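Long-range contacts in precorrin-2 dehydrogenase (Bacillus megaterium, PDB 3DFZ), which catalyses the NAD-dependent dehydrogenation of precorrin-2 to sirohydrochlorin, a shared precursor of siroheme and of adenosylcobalamin made by the anaerobic route: residues B[31-36]-B[90-95]; B[42-47]-B[63-68]; B[131-136]-B[156-161]; B[176-181]-B[214-219]. All coordinates share one frame; numbering follows the deposited sequence.

Overall arrangement
The four contacts follow the chain from the NAD-binding domain to the helical C-terminal region. Contact 1 joins two neighbouring strands of the parallel Rossmann-type sheet. Contact 2 is nested within the loop that contact 1 closes and packs two helices on that sheet. Their centres are about 17 Å apart, and they touch where Val36 packs on Ala43 and Ile47. Contact 3 follows, its centre about 22 Å from that of contact 2, and sets helix 151-164 against strand 129-137. Contact 4 comes last, between helices 168-184 and 209-218, its centre about 41 Å from those of contacts 1 and 2. Contacts 1, 3 and 4 all reach the second subunit, consistent with a homodimer interface that involves both the NAD-binding and C-terminal parts.

Contact 1: B[31-36]-B[90-95]; sequences GRSVLV and LNVFFI. With GOL (glycerol), chain I.
Segments 31-36 and 90-95 run parallel, with Phe94 N hydrogen-bonded to Ser33 O (3.3 Å) and Leu35 N to Phe94 O (2.9 Å). Val34 pairs with Phe94 and Leu35 with Ile95. Ahead of this pairing, Ser33 OG accepts a hydrogen bond from Phe93 N (3.0 Å). Ser33 OG also donates to a lone pair of Asn91 O at 3.1 Å, so one hydroxyl holds the turn entering strand 94-97. A glycerol, probably from crystallisation, bridges Ser33 N and Asn91 O. Arg32 bends at chi2 (-74°) and lays its chain over one face of the Phe93 ring. Arg32 CD lies 4.2 Å from the centroid of the Phe93 ring, a CH-pi contact, and the guanidinium adds a cation-pi contact. Arg32 NH1 is hydrogen-bonded to Asn114 O of the second subunit. Val92 CG1 presses tightly on Leu35 CB, at 3.4 Å. Strand 33-37 is the middle strand of the five-stranded parallel Rossmann-type sheet, with 94-97 on one side and 56-60 on the other. Strand 117-120 lies beyond strand 94-97, and helix 41-50 packs on Val34.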
loop_
_atom_site.group_PDB
_atom_site.type_symbol
_atom_site.label_atom_id
_atom_site.label_comp_id
_atom_site.label_asym_id
_atom_site.label_seq_id
_atom_site.Cartn_x
_atom_site.Cartn_y
_atom_site.Cartn_z
ATOM N N GLY B 31 -11.685 -14.723 0.855
ATOM C CA GLY B 31 -12.955 -14.938 1.548
ATOM C C GLY B 31 -13.669 -13.643 1.960
ATOM O O GLY B 31 -14.469 -13.644 2.896
ATOM N N ARG B 32 -13.385 -12.547 1.263
ATOM C CA ARG B 32 -14.145 -11.297 1.404
ATOM C C ARG B 32 -14.889 -11.000 0.117
ATOM O O ARG B 32 -14.387 -11.270 -0.975
ATOM C CB ARG B 32 -13.224 -10.108 1.679
ATOM C CG ARG B 32 -12.220 -10.349 2.742
ATOM C CD ARG B 32 -12.890 -10.332 4.088
ATOM N NE ARG B 32 -11.894 -10.433 5.147
ATOM C CZ ARG B 32 -12.050 -9.943 6.377
ATOM N NH1 ARG B 32 -13.173 -9.297 6.708
ATOM N NH2 ARG B 32 -11.079 -10.102 7.271
ATOM N N SER B 33 -16.060 -10.398 0.263
ATOM C CA SER B 33 -16.825 -9.932 -0.866
ATOM C C SER B 33 -16.210 -8.678 -1.488
ATOM O O SER B 33 -15.865 -7.726 -0.758
ATOM C CB SER B 33 -18.257 -9.636 -0.435
ATOM O OG SER B 33 -18.303 -8.554 0.472
ATOM N N VAL B 34 -16.106 -8.687 -2.827
ATOM C CA VAL B 34 -15.601 -7.552 -3.624
ATOM C C VAL B 34 -16.583 -7.148 -4.737
ATOM O O VAL B 34 -16.901 -7.958 -5.612
ATOM C CB VAL B 34 -14.217 -7.863 -4.260
ATOM C CG1 VAL B 34 -13.817 -6.805 -5.278
ATOM C CG2 VAL B 34 -13.139 -8.015 -3.169
ATOM N N LEU B 35 -17.036 -5.892 -4.719
ATOM C CA LEU B 35 -17.899 -5.377 -5.780
ATOM C C LEU B 35 -17.136 -4.479 -6.739
ATOM O O LEU B 35 -16.566 -3.471 -6.341
ATOM C CB LEU B 35 -19.114 -4.639 -5.195
ATOM C CG LEU B 35 -20.150 -4.051 -6.175
ATOM C CD1 LEU B 35 -20.991 -5.128 -6.872
ATOM C CD2 LEU B 35 -21.025 -3.042 -5.463
ATOM N N VAL B 36 -17.113 -4.866 -8.006
ATOM C CA VAL B 36 -16.603 -4.002 -9.053
ATOM C C VAL B 36 -17.797 -3.402 -9.802
ATOM O O VAL B 36 -18.559 -4.111 -10.484
ATOM C CB VAL B 36 -15.642 -4.740 -10.010
ATOM C CG1 VAL B 36 -15.100 -3.783 -11.084
ATOM C CG2 VAL B 36 -14.487 -5.402 -9.230
ATOM N N LEU B 90 -24.617 -3.170 -0.002
ATOM C CA LEU B 90 -24.959 -3.368 1.407
ATOM C C LEU B 90 -23.977 -4.210 2.224
ATOM O O LEU B 90 -23.586 -3.815 3.331
ATOM C CB LEU B 90 -26.379 -3.932 1.541
ATOM C CG LEU B 90 -27.554 -2.978 1.332
ATOM C CD1 LEU B 90 -28.875 -3.711 1.528
ATOM C CD2 LEU B 90 -27.453 -1.809 2.296
ATOM N N ASN B 91 -23.600 -5.374 1.700
ATOM C CA ASN B 91 -22.756 -6.299 2.444
ATOM C C ASN B 91 -21.471 -6.581 1.685
ATOM O O ASN B 91 -21.092 -7.745 1.492
ATOM C CB ASN B 91 -23.509 -7.609 2.711
ATOM C CG ASN B 91 -24.222 -7.629 4.065
ATOM O OD1 ASN B 91 -23.598 -7.891 5.099
ATOM N ND2 ASN B 91 -25.545 -7.391 4.057
ATOM N N VAL B 92 -20.813 -5.502 1.247
ATOM C CA VAL B 92 -19.601 -5.582 0.426
ATOM C C VAL B 92 -18.416 -5.000 1.185
ATOM O O VAL B 92 -18.424 -3.817 1.576
ATOM C CB VAL B 92 -19.757 -4.854 -0.936
ATOM C CG1 VAL B 92 -18.726 -5.351 -1.923
ATOM C CG2 VAL B 92 -21.134 -5.051 -1.509
ATOM N N PHE B 93 -17.409 -5.837 1.408
ATOM C CA PHE B 93 -16.164 -5.416 2.037
ATOM C C PHE B 93 -15.363 -4.360 1.231
ATOM O O PHE B 93 -15.000 -3.318 1.778
ATOM C CB PHE B 93 -15.316 -6.653 2.305
ATOM C CG PHE B 93 -13.968 -6.360 2.911
ATOM C CD1 PHE B 93 -13.854 -5.990 4.255
ATOM C CD2 PHE B 93 -12.795 -6.515 2.149
ATOM C CE1 PHE B 93 -12.604 -5.752 4.831
ATOM C CE2 PHE B 93 -11.534 -6.271 2.717
ATOM C CZ PHE B 93 -11.443 -5.891 4.065
ATOM N N PHE B 94 -15.085 -4.633 -0.048
ATOM C CA PHE B 94 -14.281 -3.734 -0.883
ATOM C C PHE B 94 -15.017 -3.388 -2.165
ATOM O O PHE B 94 -15.393 -4.276 -2.931
ATOM C CB PHE B 94 -12.931 -4.381 -1.221
ATOM C CG PHE B 94 -11.988 -3.509 -2.041
ATOM C CD1 PHE B 94 -11.217 -4.078 -3.045
ATOM C CD2 PHE B 94 -11.832 -2.143 -1.772
ATOM C CE1 PHE B 94 -10.326 -3.303 -3.784
ATOM C CE2 PHE B 94 -10.958 -1.360 -2.507
ATOM C CZ PHE B 94 -10.191 -1.944 -3.510
ATOM N N ILE B 95 -15.210 -2.094 -2.389
ATOM C CA ILE B 95 -15.885 -1.599 -3.587
ATOM C C ILE B 95 -14.891 -0.896 -4.490
ATOM O O ILE B 95 -14.196 0.024 -4.054
ATOM C CB ILE B 95 -17.051 -0.639 -3.201
ATOM C CG1 ILE B 95 -18.175 -1.431 -2.530
ATOM C CG2 ILE B 95 -17.595 0.117 -4.406
ATOM C CD1 ILE B 95 -19.411 -0.591 -2.179
HETATM C C1 GOL I . -17.949 -11.024 3.388
HETATM O O1 GOL I . -16.740 -10.314 3.238
HETATM C C2 GOL I . -19.118 -10.105 3.731
HETATM O O2 GOL I . -18.772 -8.747 3.512
HETATM C C3 GOL I . -19.566 -10.341 5.182
HETATM O O3 GOL I . -20.506 -11.409 5.274
#

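Contact 2: B[42-47]-B[63-68]; sequences IATRRI and TVSAEI
Thr44 OG1 is gripped twice: it accepts a hydrogen bond from Ser65 OG at 2.7 Å and is also hydrogen-bonded to Gly40 O, four residues earlier. Its chi1 of -57° holds OG1 beside the backbone N, within reach of Gly40 O. Ser65 is the N-cap residue of helix 66-73, so its hydrogen bond ties the start of that helix to the side of helix 41-50. Ile68 CD1 packs beside the same hydroxyl, 3.5 Å from Thr44 OG1. Further along, Ile47 and Ile68 cross at about a right angle, and their CD1 atoms meet at 4.0 Å. A polar link therefore gives way to an apolar one. By similarity, Ile42 and Thr63 contribute to the NAD binding site, and Ala43 fits the glycine-rich Rossmann pattern. The contact thus joins helices whose N-terminal ends lie near the probable cofactor site. Ile47 and Ile68 rest on Val59 of strand 56-60 and Leu77 of strand 77-80, while Trp71 of helix 66-73 packs on Thr44 and Ile47.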
loop_
_atom_site.group_PDB
_atom_site.type_symbol
_atom_site.label_atom_id
_atom_site.label_comp_id
_atom_site.label_asym_id
_atom_site.label_seq_id
_atom_site.Cartn_x
_atom_site.Cartn_y
_atom_site.Cartn_z
ATOM N N ILE B 42 -10.974 0.001 -17.449
ATOM C CA ILE B 42 -10.543 0.254 -16.079
ATOM C C ILE B 42 -10.987 -0.863 -15.085
ATOM O O ILE B 42 -10.192 -1.280 -14.246
ATOM C CB ILE B 42 -10.974 1.677 -15.568
ATOM C CG1 ILE B 42 -10.824 2.729 -16.681
ATOM C CG2 ILE B 42 -10.160 2.089 -14.320
ATOM C CD1 ILE B 42 -11.565 4.053 -16.402
ATOM N N ALA B 43 -12.239 -1.324 -15.183
ATOM C CA ALA B 43 -12.745 -2.427 -14.341
ATOM C C ALA B 43 -11.959 -3.719 -14.564
ATOM O O ALA B 43 -11.587 -4.399 -13.606
ATOM C CB ALA B 43 -14.237 -2.651 -14.565
ATOM N N THR B 44 -11.688 -4.027 -15.827
ATOM C CA THR B 44 -10.920 -5.203 -16.221
ATOM C C THR B 44 -9.510 -5.184 -15.618
ATOM O O THR B 44 -9.061 -6.185 -15.025
ATOM C CB THR B 44 -10.824 -5.285 -17.755
ATOM O OG1 THR B 44 -12.141 -5.315 -18.302
ATOM C CG2 THR B 44 -10.058 -6.516 -18.209
ATOM N N ARG B 45 -8.830 -4.045 -15.762
ATOM C CA ARG B 45 -7.476 -3.866 -15.248
ATOM C C ARG B 45 -7.467 -4.034 -13.726
ATOM O O ARG B 45 -6.617 -4.758 -13.192
ATOM C CB ARG B 45 -6.916 -2.509 -15.711
ATOM C CG ARG B 45 -5.816 -1.884 -14.848
ATOM C CD ARG B 45 -4.792 -1.034 -15.658
ATOM N NE ARG B 45 -5.313 -0.461 -16.909
ATOM C CZ ARG B 45 -5.875 0.745 -17.028
ATOM N NH1 ARG B 45 -6.021 1.547 -15.969
ATOM N NH2 ARG B 45 -6.307 1.149 -18.218
ATOM N N ARG B 46 -8.430 -3.407 -13.041
ATOM C CA ARG B 46 -8.553 -3.531 -11.587
ATOM C C ARG B 46 -8.748 -4.986 -11.103
ATOM O O ARG B 46 -8.062 -5.418 -10.185
ATOM C CB ARG B 46 -9.676 -2.630 -11.047
ATOM C CG ARG B 46 -9.396 -1.130 -11.090
ATOM C CD ARG B 46 -8.279 -0.718 -10.102
ATOM N NE ARG B 46 -8.091 0.740 -9.997
ATOM C CZ ARG B 46 -7.372 1.480 -10.837
ATOM N NH1 ARG B 46 -6.765 0.920 -11.875
ATOM N NH2 ARG B 46 -7.268 2.793 -10.642
ATOM N N ILE B 47 -9.675 -5.718 -11.737
ATOM C CA ILE B 47 -10.003 -7.123 -11.413
ATOM C C ILE B 47 -8.794 -8.045 -11.565
ATOM O O ILE B 47 -8.525 -8.867 -10.690
ATOM C CB ILE B 47 -11.191 -7.664 -12.283
ATOM C CG1 ILE B 47 -12.508 -6.987 -11.892
ATOM C CG2 ILE B 47 -11.318 -9.183 -12.167
ATOM C CD1 ILE B 47 -13.501 -6.846 -13.045
ATOM N N THR B 63 -23.196 -4.013 -19.365
ATOM C CA THR B 63 -22.331 -4.800 -20.247
ATOM C C THR B 63 -20.928 -4.899 -19.635
ATOM O O THR B 63 -20.508 -4.031 -18.862
ATOM C CB THR B 63 -22.293 -4.232 -21.709
ATOM O OG1 THR B 63 -23.600 -4.347 -22.302
ATOM C CG2 THR B 63 -21.297 -5.005 -22.585
ATOM N N VAL B 64 -20.225 -5.960 -20.021
ATOM C CA VAL B 64 -18.973 -6.381 -19.439
ATOM C C VAL B 64 -18.012 -6.832 -20.564
ATOM O O VAL B 64 -18.460 -7.245 -21.638
ATOM C CB VAL B 64 -19.278 -7.506 -18.385
ATOM C CG1 VAL B 64 -18.441 -8.743 -18.579
ATOM C CG2 VAL B 64 -19.258 -6.948 -16.938
ATOM N N SER B 65 -16.701 -6.738 -20.334
ATOM C CA SER B 65 -15.713 -7.008 -21.397
ATOM C C SER B 65 -15.503 -8.512 -21.673
ATOM O O SER B 65 -15.845 -9.363 -20.839
ATOM C CB SER B 65 -14.372 -6.316 -21.084
ATOM O OG SER B 65 -13.841 -6.775 -19.842
ATOM N N ALA B 66 -14.934 -8.816 -22.843
ATOM C CA ALA B 66 -14.629 -10.186 -23.264
ATOM C C ALA B 66 -13.768 -10.981 -22.257
ATOM O O ALA B 66 -13.827 -12.224 -22.200
ATOM C CB ALA B 66 -13.929 -10.148 -24.620
ATOM N N GLU B 67 -12.941 -10.251 -21.510
ATOM C CA GLU B 67 -12.063 -10.825 -20.497
ATOM C C GLU B 67 -12.806 -11.081 -19.185
ATOM O O GLU B 67 -12.618 -12.123 -18.574
ATOM C CB GLU B 67 -10.820 -9.952 -20.283
ATOM C CG GLU B 67 -11.054 -8.470 -20.512
ATOM C CD GLU B 67 -10.400 -7.944 -21.783
ATOM O OE1 GLU B 67 -9.173 -8.116 -21.945
ATOM O OE2 GLU B 67 -11.111 -7.342 -22.613
ATOM N N ILE B 68 -13.651 -10.140 -18.762
ATOM C CA ILE B 68 -14.557 -10.393 -17.652
ATOM C C ILE B 68 -15.464 -11.612 -17.956
ATOM O O ILE B 68 -15.626 -12.499 -17.117
ATOM C CB ILE B 68 -15.357 -9.127 -17.229
ATOM C CG1 ILE B 68 -14.394 -7.993 -16.825
ATOM C CG2 ILE B 68 -16.290 -9.439 -16.062
ATOM C CD1 ILE B 68 -15.035 -6.589 -16.704
#

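Contact 3: B[131-136]-B[156-161]; sequences IPAQFS and RIKEDL
Phe135 and Lys158 lie alongside each other and point opposite ways, while Leu161 stands roughly perpendicular to Phe135. The aromatic ring thus meets two successive turns of helix 151-164. Phe135 CD2 lies 4.0 Å from Lys158 CG. Farther out, Phe135 CE2 comes within 3.6 Å of Leu161 CB, and CZ lies equally close to Leu161 O. A chi1 of 74° swings the Phe135 ring toward the helix. The extended chain of Lys158 reaches across to the strand, at nearly a right angle to it. On the way, Lys158 CD passes 4.2 Å from Ala133 CB. Lys158 NZ then donates a hydrogen bond to Gln134 O at 3.2 Å, from above the carbonyl plane. The same Lys158 NZ donates to a water at 2.8 Å. Helix segment 156-161 runs nearly parallel to strand segment 133-136, at 14°. It packs over the two-stranded antiparallel sheet, where Leu161 also touches Ile144 and meets Leu161 of the second subunit. The lysine uses its carbons for packing. Its ammonium group donates to Gln134 O, while the water accepts from both NZ and Gln134 N. The positive charge probably polarises the Gln134 carbonyl.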
loop_
_atom_site.group_PDB
_atom_site.type_symbol
_atom_site.label_atom_id
_atom_site.label_comp_id
_atom_site.label_asym_id
_atom_site.label_seq_id
_atom_site.Cartn_x
_atom_site.Cartn_y
_atom_site.Cartn_z
ATOM N N ILE B 131 -4.884 2.795 -5.747
ATOM C CA ILE B 131 -4.005 1.755 -6.254
ATOM C C ILE B 131 -2.695 2.350 -6.808
ATOM O O ILE B 131 -2.721 3.093 -7.798
ATOM C CB ILE B 131 -4.715 0.837 -7.267
ATOM C CG1 ILE B 131 -5.821 0.052 -6.541
ATOM C CG2 ILE B 131 -3.717 -0.159 -7.875
ATOM C CD1 ILE B 131 -7.052 -0.066 -7.309
ATOM N N PRO B 132 -1.553 2.028 -6.147
ATOM C CA PRO B 132 -0.230 2.558 -6.516
ATOM C C PRO B 132 0.267 2.000 -7.868
ATOM O O PRO B 132 -0.246 1.004 -8.327
ATOM C CB PRO B 132 0.668 2.065 -5.373
ATOM C CG PRO B 132 -0.018 0.786 -4.873
ATOM C CD PRO B 132 -1.487 1.044 -5.044
ATOM N N ALA B 133 1.240 2.622 -8.513
ATOM C CA ALA B 133 1.904 1.943 -9.632
ATOM C C ALA B 133 2.746 0.848 -9.013
ATOM O O ALA B 133 3.194 0.972 -7.865
ATOM C CB ALA B 133 2.781 2.915 -10.466
ATOM N N GLN B 134 2.916 -0.251 -9.731
ATOM C CA GLN B 134 3.709 -1.346 -9.207
ATOM C C GLN B 134 4.484 -1.950 -10.328
ATOM O O GLN B 134 4.018 -1.982 -11.465
ATOM C CB GLN B 134 2.803 -2.437 -8.613
ATOM C CG GLN B 134 2.046 -2.039 -7.356
ATOM C CD GLN B 134 0.800 -2.858 -7.159
ATOM O OE1 GLN B 134 0.868 -4.087 -6.999
ATOM N NE2 GLN B 134 -0.361 -2.188 -7.167
ATOM N N PHE B 135 5.675 -2.440 -10.013
ATOM C CA PHE B 135 6.328 -3.410 -10.893
ATOM C C PHE B 135 6.955 -4.448 -10.020
ATOM O O PHE B 135 7.159 -4.248 -8.824
ATOM C CB PHE B 135 7.342 -2.790 -11.890
ATOM C CG PHE B 135 8.649 -2.363 -11.254
ATOM C CD1 PHE B 135 9.745 -3.231 -11.217
ATOM C CD2 PHE B 135 8.770 -1.114 -10.668
ATOM C CE1 PHE B 135 10.947 -2.851 -10.598
ATOM C CE2 PHE B 135 9.958 -0.732 -10.066
ATOM C CZ PHE B 135 11.049 -1.608 -10.025
ATOM N N SER B 136 7.252 -5.572 -10.638
ATOM C CA SER B 136 7.740 -6.719 -9.939
ATOM C C SER B 136 9.041 -7.113 -10.617
ATOM O O SER B 136 9.189 -6.920 -11.823
ATOM C CB SER B 136 6.693 -7.833 -10.045
ATOM O OG SER B 136 6.779 -8.728 -8.945
ATOM N N ARG B 156 7.154 8.298 -14.418
ATOM C CA ARG B 156 8.600 8.552 -14.474
ATOM C C ARG B 156 9.435 7.761 -13.433
ATOM O O ARG B 156 10.449 7.126 -13.773
ATOM C CB ARG B 156 8.925 10.040 -14.394
ATOM C CG ARG B 156 10.417 10.267 -14.374
ATOM C CD ARG B 156 10.783 11.688 -14.068
ATOM N NE ARG B 156 10.604 12.496 -15.270
ATOM C CZ ARG B 156 11.233 13.633 -15.529
ATOM N NH1 ARG B 156 12.123 14.123 -14.666
ATOM N NH2 ARG B 156 10.973 14.259 -16.666
ATOM N N ILE B 157 9.009 7.816 -12.175
ATOM C CA ILE B 157 9.713 7.154 -11.092
ATOM C C ILE B 157 9.731 5.638 -11.242
ATOM O O ILE B 157 10.750 5.002 -10.976
ATOM C CB ILE B 157 9.129 7.612 -9.720
ATOM C CG1 ILE B 157 9.518 9.051 -9.415
ATOM C CG2 ILE B 157 9.518 6.680 -8.551
ATOM C CD1 ILE B 157 8.697 9.623 -8.238
ATOM N N LYS B 158 8.605 5.066 -11.665
ATOM C CA LYS B 158 8.490 3.638 -11.963
ATOM C C LYS B 158 9.451 3.188 -13.066
ATOM O O LYS B 158 10.071 2.116 -12.953
ATOM C CB LYS B 158 7.064 3.314 -12.383
ATOM C CG LYS B 158 6.761 1.808 -12.577
ATOM C CD LYS B 158 5.482 1.628 -13.431
ATOM C CE LYS B 158 5.297 0.190 -13.800
ATOM N NZ LYS B 158 3.865 -0.205 -14.080
ATOM N N GLU B 159 9.562 3.999 -14.126
ATOM C CA GLU B 159 10.602 3.844 -15.146
ATOM C C GLU B 159 12.035 4.002 -14.595
ATOM O O GLU B 159 12.939 3.229 -14.972
ATOM C CB GLU B 159 10.405 4.849 -16.281
ATOM C CG GLU B 159 9.181 4.593 -17.114
ATOM C CD GLU B 159 8.909 5.683 -18.119
ATOM O OE1 GLU B 159 9.517 6.787 -18.026
ATOM O OE2 GLU B 159 8.084 5.410 -19.016
ATOM N N ASP B 160 12.250 5.000 -13.736
ATOM C CA ASP B 160 13.570 5.188 -13.123
ATOM C C ASP B 160 13.928 3.984 -12.218
ATOM O O ASP B 160 15.034 3.451 -12.294
ATOM C CB ASP B 160 13.722 6.571 -12.434
ATOM C CG ASP B 160 13.405 7.795 -13.387
ATOM O OD1 ASP B 160 13.376 7.683 -14.648
ATOM O OD2 ASP B 160 13.154 8.915 -12.861
ATOM N N LEU B 161 12.969 3.486 -11.440
ATOM C CA LEU B 161 13.178 2.297 -10.600
ATOM C C LEU B 161 13.320 0.996 -11.384
ATOM O O LEU B 161 14.042 0.082 -10.980
ATOM C CB LEU B 161 12.032 2.146 -9.602
ATOM C CG LEU B 161 11.675 3.249 -8.609
ATOM C CD1 LEU B 161 10.272 3.038 -8.099
ATOM C CD2 LEU B 161 12.627 3.281 -7.455
HETATM O O HOH W 1 1.479 -0.076 -12.587
#

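Contact 4: B[176-181]-B[214-219]; sequences LYECRV and EFLQQI
Cys179 SG projects between Phe215 and Leu216, like a small knob facing the opposite helix. Cys179 SG lies 3.7 Å from Phe215 CD2, at the edge of the ring and near its plane. The distance from Cys179 SG to the centroid of the Phe215 ring is 4.8 Å, and the sulfur lies 77° off the ring normal, which makes this an edge-on sulfur-aromatic contact. Leu216 CD2 borders Cys179 SG at 4.1 Å. The same methyl reaches beyond it to the extended Glu178 side chain. Glu178 and Leu216 cross at about a right angle, with Leu216 CD2 lying 3.8 Å from Glu178 OE2 and also against Glu178 CG and CD. One leucine branch is therefore shared between a sulfur and the shaft of an acidic side chain. The axes of segments 176-181 and 214-218 are nearly parallel, 9° apart in direction, and approach to 10.8 Å. They belong to the helical C-terminal region of SirC, where Ile200 packs on both Cys179 and Phe215, and Leu196 of helix 190-199 also packs on Phe215. Phe175, one turn before Cys179, touches both Phe215 and Leu216. At the end of helix 209-218, Ile219 points toward the partner helix. Ile219 CD1 packs 4.2 Å from Cys179 CA, on the backbone of the cysteine. On helix 168-184, Arg180 points away from this interface, and its NE is hydrogen-bonded to Gly148 O of the second subunit.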
loop_
_atom_site.group_PDB
_atom_site.type_symbol
_atom_site.label_atom_id
_atom_site.label_comp_id
_atom_site.label_asym_id
_atom_site.label_seq_id
_atom_site.Cartn_x
_atom_site.Cartn_y
_atom_site.Cartn_z
ATOM N N LEU B 176 17.323 -15.985 -3.145
ATOM C CA LEU B 176 17.037 -15.628 -1.744
ATOM C C LEU B 176 15.912 -16.431 -1.158
ATOM O O LEU B 176 15.917 -16.716 0.042
ATOM C CB LEU B 176 16.717 -14.123 -1.583
ATOM C CG LEU B 176 17.857 -13.135 -1.868
ATOM C CD1 LEU B 176 17.344 -11.695 -1.850
ATOM C CD2 LEU B 176 18.977 -13.323 -0.851
ATOM N N TYR B 177 14.921 -16.758 -1.985
ATOM C CA TYR B 177 13.761 -17.545 -1.537
ATOM C C TYR B 177 14.203 -18.961 -1.146
ATOM O O TYR B 177 13.895 -19.427 -0.037
ATOM C CB TYR B 177 12.651 -17.578 -2.603
ATOM C CG TYR B 177 11.390 -18.287 -2.103
ATOM C CD1 TYR B 177 10.508 -17.644 -1.220
ATOM C CD2 TYR B 177 11.100 -19.588 -2.488
ATOM C CE1 TYR B 177 9.388 -18.282 -0.745
ATOM C CE2 TYR B 177 9.988 -20.227 -2.030
ATOM C CZ TYR B 177 9.126 -19.582 -1.150
ATOM O OH TYR B 177 7.995 -20.226 -0.685
ATOM N N GLU B 178 14.948 -19.626 -2.038
ATOM C CA GLU B 178 15.504 -20.944 -1.735
ATOM C C GLU B 178 16.374 -20.927 -0.475
ATOM O O GLU B 178 16.274 -21.819 0.347
ATOM C CB GLU B 178 16.270 -21.503 -2.931
ATOM C CG GLU B 178 16.880 -22.880 -2.732
ATOM C CD GLU B 178 17.491 -23.446 -4.015
ATOM O OE1 GLU B 178 17.253 -22.888 -5.120
ATOM O OE2 GLU B 178 18.183 -24.476 -3.922
ATOM N N CYS B 179 17.226 -19.917 -0.321
ATOM C CA CYS B 179 18.004 -19.795 0.925
ATOM C C CYS B 179 17.112 -19.718 2.154
ATOM O O CYS B 179 17.394 -20.382 3.117
ATOM C CB CYS B 179 18.925 -18.574 0.913
ATOM S SG CYS B 179 20.226 -18.630 -0.298
ATOM N N ARG B 180 16.055 -18.900 2.111
ATOM C CA ARG B 180 15.100 -18.745 3.225
ATOM C C ARG B 180 14.503 -20.101 3.627
ATOM O O ARG B 180 14.549 -20.492 4.797
ATOM C CB ARG B 180 14.006 -17.754 2.836
ATOM C CG ARG B 180 13.075 -17.272 3.943
ATOM C CD ARG B 180 13.603 -15.998 4.612
ATOM N NE ARG B 180 12.535 -15.234 5.269
ATOM C CZ ARG B 180 12.425 -15.025 6.582
ATOM N NH1 ARG B 180 13.326 -15.503 7.436
ATOM N NH2 ARG B 180 11.400 -14.318 7.044
ATOM N N VAL B 181 13.992 -20.827 2.633
ATOM C CA VAL B 181 13.474 -22.196 2.785
ATOM C C VAL B 181 14.489 -23.094 3.493
ATOM O O VAL B 181 14.167 -23.707 4.521
ATOM C CB VAL B 181 13.083 -22.813 1.401
ATOM C CG1 VAL B 181 12.826 -24.347 1.499
ATOM C CG2 VAL B 181 11.890 -22.088 0.802
ATOM N N GLU B 214 27.811 -21.692 -4.314
ATOM C CA GLU B 214 28.671 -22.097 -3.193
ATOM C C GLU B 214 28.028 -21.875 -1.821
ATOM O O GLU B 214 28.366 -22.579 -0.878
ATOM C CB GLU B 214 30.025 -21.374 -3.243
ATOM C CG GLU B 214 30.830 -21.679 -4.482
ATOM C CD GLU B 214 32.240 -21.107 -4.479
ATOM O OE1 GLU B 214 32.553 -20.124 -3.729
ATOM O OE2 GLU B 214 33.044 -21.672 -5.246
ATOM N N PHE B 215 27.159 -20.870 -1.708
ATOM C CA PHE B 215 26.423 -20.628 -0.469
ATOM C C PHE B 215 25.324 -21.672 -0.260
ATOM O O PHE B 215 25.135 -22.153 0.865
ATOM C CB PHE B 215 25.789 -19.238 -0.432
ATOM C CG PHE B 215 25.076 -18.953 0.856
ATOM C CD1 PHE B 215 25.799 -18.596 2.002
ATOM C CD2 PHE B 215 23.689 -19.088 0.950
ATOM C CE1 PHE B 215 25.134 -18.348 3.215
ATOM C CE2 PHE B 215 23.031 -18.850 2.139
ATOM C CZ PHE B 215 23.753 -18.484 3.281
ATOM N N LEU B 216 24.618 -22.021 -1.344
ATOM C CA LEU B 216 23.633 -23.110 -1.322
ATOM C C LEU B 216 24.276 -24.405 -0.852
ATOM O O LEU B 216 23.717 -25.079 0.013
ATOM C CB LEU B 216 22.974 -23.333 -2.698
ATOM C CG LEU B 216 22.067 -22.203 -3.169
ATOM C CD1 LEU B 216 21.794 -22.295 -4.669
ATOM C CD2 LEU B 216 20.755 -22.157 -2.342
ATOM N N GLN B 217 25.442 -24.739 -1.421
ATOM C CA GLN B 217 26.205 -25.921 -1.027
ATOM C C GLN B 217 26.596 -25.857 0.451
ATOM O O GLN B 217 26.580 -26.866 1.146
ATOM C CB GLN B 217 27.498 -26.052 -1.858
ATOM C CG GLN B 217 27.327 -26.260 -3.366
ATOM C CD GLN B 217 28.667 -26.514 -4.077
ATOM O OE1 GLN B 217 29.270 -27.587 -3.924
ATOM N NE2 GLN B 217 29.141 -25.517 -4.844
ATOM N N GLN B 218 26.975 -24.669 0.910
ATOM C CA GLN B 218 27.414 -24.458 2.282
ATOM C C GLN B 218 26.322 -24.745 3.321
ATOM O O GLN B 218 26.568 -25.433 4.312
ATOM C CB GLN B 218 27.943 -23.039 2.450
ATOM C CG GLN B 218 28.039 -22.569 3.891
ATOM C CD GLN B 218 28.539 -21.159 3.994
ATOM O OE1 GLN B 218 29.076 -20.614 3.021
ATOM N NE2 GLN B 218 28.387 -20.552 5.184
ATOM N N ILE B 219 25.124 -24.216 3.083
ATOM C CA ILE B 219 23.993 -24.421 3.994
ATOM C C ILE B 219 23.396 -25.826 3.894
ATOM O O ILE B 219 22.388 -26.125 4.528
ATOM C CB ILE B 219 22.907 -23.307 3.869
ATOM C CG1 ILE B 219 22.290 -23.262 2.461
ATOM C CG2 ILE B 219 23.494 -21.969 4.302
ATOM C CD1 ILE B 219 21.165 -22.224 2.280
#